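Side-chain contacts in cystathionine gamma-synthase (PDB 6LD7), which probably forms cystathionine in the methionine biosynthesis pathway, using pyridoxal 5'-phosphate as its cofactor: residues D26-A30 and Y31-T35; T156-P160 and L161-T165. The protein carries 1 engineered substitution. All blocks are in the same frame, centred on the assembly; numbering follows the deposited sequence.

Contact 1: D26-A30 and Y31-T35; sequences DRDTA and YGAVT
D28 and G32 face each other across a tight reversal, their CA atoms 5.1 Å apart. Neither D26-A30 nor Y31-T35 is a regular helix or strand. The end-to-end directions of D26-A30 and Y31-V34 are 157° apart, so the chain nearly doubles back. G32 N closes the turn on D28 O at 3.2 Å. G32 has a positive phi of 70°, which lets the chain swing round into A33.

The carboxylate of D28 fills the inside of the turn. Its CG lies anti to the backbone N, with chi1 at 172°, and this carries the group across to the second arm. OD2 takes two backbone N-H groups. A33 N meets D28 OD2 at 3.1 Å along its anti lone pair. Y31 N meets the same D28 OD2 at 2.8 Å from above the carboxylate plane. The other oxygen, D28 OD1, accepts from A30 N at 3.0 Å, also from above the plane, and makes an Asx turn.

A30 also packs on Y31. Its CB lies over one face of the ring, 3.9 Å from the centroid, in a CH-pi contact offset toward the rim. Further back, water 2 joins the arms: it accepts from D28 N and donates to A33 O at 2.7 Å.

The turn is part of a subunit interface. T35 N bonds to S41 OG of the second subunit, and Y31 packs on P63 of that subunit. D26 OD2 bonds to T333 OG1 of the third subunit.

The carboxylate of D28 thus accepts from three backbone N-H groups of the turn, those of A30, Y31 and A33. Such donors would be expected to stabilise the negative charge of D28, and they fix the rotation of its carboxylate.

Contact 2: T156-P160 and L161-T165; sequences TPSNP and LLRIT
The guanidinium of R163 has L161 CB on one face, 4.1 Å above its plane and over its centre. Bends at chi2 and chi3 of R163 bring the group there. Nearer the backbone, R163 CB lies 3.5 Å from S158 OG. Y287 of strand 283-287 touches both R163 and L161. The ring of P157 sits alongside I164, pointing the same way, with P157 CG 3.9 Å from I164 CD1. P157 CB meets L162 CD2 at the same separation.

The backbones of T156-P160 and L161-T165 pair round S158. S158 N donates to R163 O at 2.9 Å. L162 N gives a weak bond to S158 O. The OG of S158 stands between its own backbone N and carbonyl carbon, at chi1 85°, and from there S158 OG accepts from R163 N at 3.1 Å.

The turn follows strand 151-155 of the large mixed sheet and leads to helix 167-176, in the fold type I (aspartate aminotransferase-like) architecture of this pyridoxal phosphate family. Two cis peptides, before P157 and before P160, shape it.

Water 3 takes the N-H of L161 and lies 2.7 Å from S158 OG, a buried hydroxyl that also has a weak bond with D110. P160 O bonds to S312 OG, which ties the tip of the turn to strand 310-315.

In the fold
Contact 1 comes first along the chain, in the loop between helix 16-21 and helix 63-76. Contact 2 follows after strand 151-155. Their centres are about 41 Å apart and their nearest atoms about 26 Å, so they do not touch. They lie on opposite sides of the chain's centre. Contact 1 is peripheral, its centre about 31 Å from the centre of the chain, and meets two other subunits. Contact 2 is buried, its centre about 11 Å from the centre of the chain, and no other chain touches it. It lies between the seven-stranded sheet, which it leaves, and the five-stranded sheet, which it touches. One turn thus lies at the interfaces between subunits and the other in the interior of a single subunit.

Contact 1: D26-A30 and Y31-T35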
loop_
_atom_site.group_PDB
_atom_site.type_symbol
_atom_site.label_atom_id
_atom_site.label_comp_id
_atom_site.label_asym_id
_atom_site.label_seq_id
_atom_site.Cartn_x
_atom_site.Cartn_y
_atom_site.Cartn_z
ATOM N N ASP C 26 18.756 -6.224 -6.219
ATOM C CA ASP C 26 19.929 -5.492 -6.833
ATOM C C ASP C 26 19.518 -4.812 -8.165
ATOM O O ASP C 26 20.062 -5.124 -9.253
ATOM C CB ASP C 26 21.110 -6.431 -7.170
ATOM C CG ASP C 26 21.955 -6.935 -5.998
ATOM O OD1 ASP C 26 22.283 -6.097 -5.099
ATOM O OD2 ASP C 26 22.373 -8.169 -6.042
ATOM N N ARG C 27 18.455 -4.048 -8.149
ATOM C CA ARG C 27 17.903 -3.338 -9.343
ATOM C C ARG C 27 17.816 -1.828 -9.018
ATOM O O ARG C 27 17.702 -1.059 -9.901
ATOM C CB ARG C 27 16.496 -3.870 -9.677
ATOM C CG ARG C 27 16.306 -4.554 -11.039
ATOM C CD ARG C 27 17.178 -5.745 -11.432
ATOM N NE ARG C 27 16.568 -6.693 -12.396
ATOM C CZ ARG C 27 16.448 -8.027 -12.215
ATOM N NH1 ARG C 27 16.815 -8.605 -11.083
ATOM N NH2 ARG C 27 15.893 -8.795 -13.133
ATOM N N ASP C 28 18.014 -1.420 -7.778
ATOM C CA ASP C 28 17.794 -0.035 -7.296
ATOM C C ASP C 28 19.113 0.711 -7.365
ATOM O O ASP C 28 19.918 0.506 -6.483
ATOM C CB ASP C 28 17.253 -0.011 -5.856
ATOM C CG ASP C 28 17.201 1.405 -5.274
ATOM O OD1 ASP C 28 16.814 2.375 -6.007
ATOM O OD2 ASP C 28 17.562 1.537 -4.118
ATOM N N THR C 29 19.256 1.658 -8.298
ATOM C CA THR C 29 20.458 2.508 -8.430
ATOM C C THR C 29 20.422 3.604 -7.337
ATOM O O THR C 29 21.448 4.156 -7.053
ATOM C CB THR C 29 20.537 3.103 -9.860
ATOM O OG1 THR C 29 19.417 3.988 -10.010
ATOM C CG2 THR C 29 20.516 2.068 -10.978
ATOM N N ALA C 30 19.293 3.939 -6.719
ATOM C CA ALA C 30 19.244 5.080 -5.767
ATOM C C ALA C 30 19.920 4.649 -4.450
ATOM O O ALA C 30 20.726 5.394 -3.916
ATOM C CB ALA C 30 17.776 5.552 -5.514
ATOM N N TYR C 31 19.557 3.511 -3.883
ATOM C CA TYR C 31 19.947 3.208 -2.481
ATOM C C TYR C 31 20.569 1.827 -2.324
ATOM O O TYR C 31 20.965 1.519 -1.151
ATOM C CB TYR C 31 18.751 3.396 -1.540
ATOM C CG TYR C 31 18.103 4.759 -1.583
ATOM C CD1 TYR C 31 18.781 5.862 -1.072
ATOM C CD2 TYR C 31 16.833 4.963 -2.161
ATOM C CE1 TYR C 31 18.220 7.130 -1.130
ATOM C CE2 TYR C 31 16.250 6.240 -2.214
ATOM C CZ TYR C 31 16.960 7.313 -1.700
ATOM O OH TYR C 31 16.436 8.581 -1.686
ATOM N N GLY C 32 20.586 1.017 -3.386
ATOM C CA GLY C 32 21.009 -0.390 -3.321
ATOM C C GLY C 32 19.989 -1.238 -2.544
ATOM O O GLY C 32 20.341 -2.379 -2.117
ATOM N N ALA C 33 18.728 -0.794 -2.519
ATOM C CA ALA C 33 17.623 -1.533 -1.877
ATOM C C ALA C 33 17.572 -2.939 -2.498
ATOM O O ALA C 33 17.649 -3.052 -3.705
ATOM C CB ALA C 33 16.312 -0.800 -2.002
ATOM N N VAL C 34 17.429 -3.964 -1.656
ATOM C CA VAL C 34 17.259 -5.353 -2.106
ATOM C C VAL C 34 15.884 -5.521 -2.780
ATOM O O VAL C 34 15.832 -6.181 -3.832
ATOM C CB VAL C 34 17.490 -6.319 -0.934
ATOM C CG1 VAL C 34 17.015 -7.708 -1.292
ATOM C CG2 VAL C 34 18.940 -6.300 -0.509
ATOM N N THR C 35 14.792 -5.059 -2.216
ATOM C CA THR C 35 13.484 -5.085 -2.937
ATOM C C THR C 35 13.282 -3.710 -3.558
ATOM O O THR C 35 13.564 -2.707 -2.950
ATOM C CB THR C 35 12.288 -5.608 -2.126
ATOM O OG1 THR C 35 12.631 -5.122 -0.852
HETATM O O HOH W 1 16.437 -3.870 -6.172
HETATM O O HOH W 2 19.620 -2.562 -5.409
#

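Contact 2: T156-P160 and L161-T165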
loop_
_atom_site.group_PDB
_atom_site.type_symbol
_atom_site.label_atom_id
_atom_site.label_comp_id
_atom_site.label_asym_id
_atom_site.label_seq_id
_atom_site.Cartn_x
_atom_site.Cartn_y
_atom_site.Cartn_z
ATOM N N THR C 156 -5.108 -23.710 -23.263
ATOM C CA THR C 156 -4.843 -25.091 -22.813
ATOM C C THR C 156 -4.114 -25.087 -21.493
ATOM O O THR C 156 -3.046 -24.481 -21.413
ATOM C CB THR C 156 -3.693 -25.895 -23.449
ATOM O OG1 THR C 156 -2.790 -25.366 -24.427
ATOM C CG2 THR C 156 -4.051 -27.320 -23.583
ATOM N N PRO C 157 -4.448 -25.984 -20.553
ATOM C CA PRO C 157 -5.671 -26.778 -20.554
ATOM C C PRO C 157 -6.940 -25.933 -20.488
ATOM O O PRO C 157 -6.880 -24.806 -19.990
ATOM C CB PRO C 157 -5.599 -27.549 -19.212
ATOM C CG PRO C 157 -4.153 -27.544 -18.864
ATOM C CD PRO C 157 -3.707 -26.184 -19.332
ATOM N N SER C 158 -8.055 -26.516 -20.885
ATOM C CA SER C 158 -9.368 -25.842 -20.932
ATOM C C SER C 158 -9.991 -25.944 -19.531
ATOM O O SER C 158 -9.585 -26.777 -18.720
ATOM C CB SER C 158 -10.239 -26.468 -22.064
ATOM O OG SER C 158 -10.917 -27.627 -21.571
ATOM N N ASN C 159 -10.998 -25.157 -19.275
ATOM C CA ASN C 159 -11.670 -25.071 -17.977
ATOM C C ASN C 159 -13.142 -25.315 -18.262
ATOM O O ASN C 159 -13.625 -24.706 -19.183
ATOM C CB ASN C 159 -11.443 -23.700 -17.349
ATOM C CG ASN C 159 -12.546 -23.485 -16.325
ATOM O OD1 ASN C 159 -13.616 -22.967 -16.651
ATOM N ND2 ASN C 159 -12.480 -24.166 -15.217
ATOM N N PRO C 160 -13.925 -26.184 -17.578
ATOM C CA PRO C 160 -13.470 -26.971 -16.441
ATOM C C PRO C 160 -13.061 -28.435 -16.734
ATOM O O PRO C 160 -12.879 -29.197 -15.771
ATOM C CB PRO C 160 -14.744 -26.916 -15.560
ATOM C CG PRO C 160 -15.838 -27.114 -16.589
ATOM C CD PRO C 160 -15.381 -26.302 -17.813
ATOM N N LEU C 161 -13.020 -28.853 -18.000
ATOM C CA LEU C 161 -12.773 -30.291 -18.331
ATOM C C LEU C 161 -11.302 -30.591 -18.641
ATOM O O LEU C 161 -11.041 -31.731 -18.913
ATOM C CB LEU C 161 -13.664 -30.758 -19.470
ATOM C CG LEU C 161 -15.162 -30.521 -19.272
ATOM C CD1 LEU C 161 -15.917 -31.029 -20.490
ATOM C CD2 LEU C 161 -15.674 -31.178 -18.026
ATOM N N LEU C 162 -10.393 -29.640 -18.549
ATOM C CA LEU C 162 -8.927 -29.848 -18.708
ATOM C C LEU C 162 -8.620 -30.592 -20.010
ATOM O O LEU C 162 -7.725 -31.383 -20.000
ATOM C CB LEU C 162 -8.456 -30.560 -17.420
ATOM C CG LEU C 162 -8.405 -29.506 -16.317
ATOM C CD1 LEU C 162 -9.373 -29.675 -15.216
ATOM C CD2 LEU C 162 -7.024 -29.174 -15.921
ATOM N N ARG C 163 -9.232 -30.195 -21.110
ATOM C CA ARG C 163 -8.846 -30.641 -22.483
ATOM C C ARG C 163 -7.514 -30.026 -22.822
ATOM O O ARG C 163 -7.254 -28.830 -22.504
ATOM C CB ARG C 163 -9.885 -30.268 -23.564
ATOM C CG ARG C 163 -11.333 -30.650 -23.244
ATOM C CD ARG C 163 -11.586 -32.114 -23.539
ATOM N NE ARG C 163 -11.464 -32.938 -22.386
ATOM C CZ ARG C 163 -12.351 -33.848 -21.868
ATOM N NH1 ARG C 163 -13.554 -34.129 -22.372
ATOM N NH2 ARG C 163 -11.938 -34.497 -20.791
ATOM N N ILE C 164 -6.663 -30.828 -23.432
ATOM C CA ILE C 164 -5.312 -30.402 -23.821
ATOM C C ILE C 164 -5.290 -30.129 -25.308
ATOM O O ILE C 164 -5.616 -31.010 -26.089
ATOM C CB ILE C 164 -4.352 -31.496 -23.392
ATOM C CG1 ILE C 164 -4.567 -31.932 -21.929
ATOM C CG2 ILE C 164 -2.925 -31.095 -23.624
ATOM C CD1 ILE C 164 -4.252 -30.874 -20.932
ATOM N N THR C 165 -4.867 -28.958 -25.720
ATOM C CA THR C 165 -4.633 -28.664 -27.125
ATOM C C THR C 165 -3.160 -28.860 -27.391
ATOM O O THR C 165 -2.292 -28.371 -26.598
ATOM C CB THR C 165 -4.989 -27.213 -27.437
ATOM O OG1 THR C 165 -6.342 -27.010 -27.034
ATOM C CG2 THR C 165 -4.770 -26.869 -28.878
HETATM O O HOH W 3 -13.411 -27.497 -20.634
#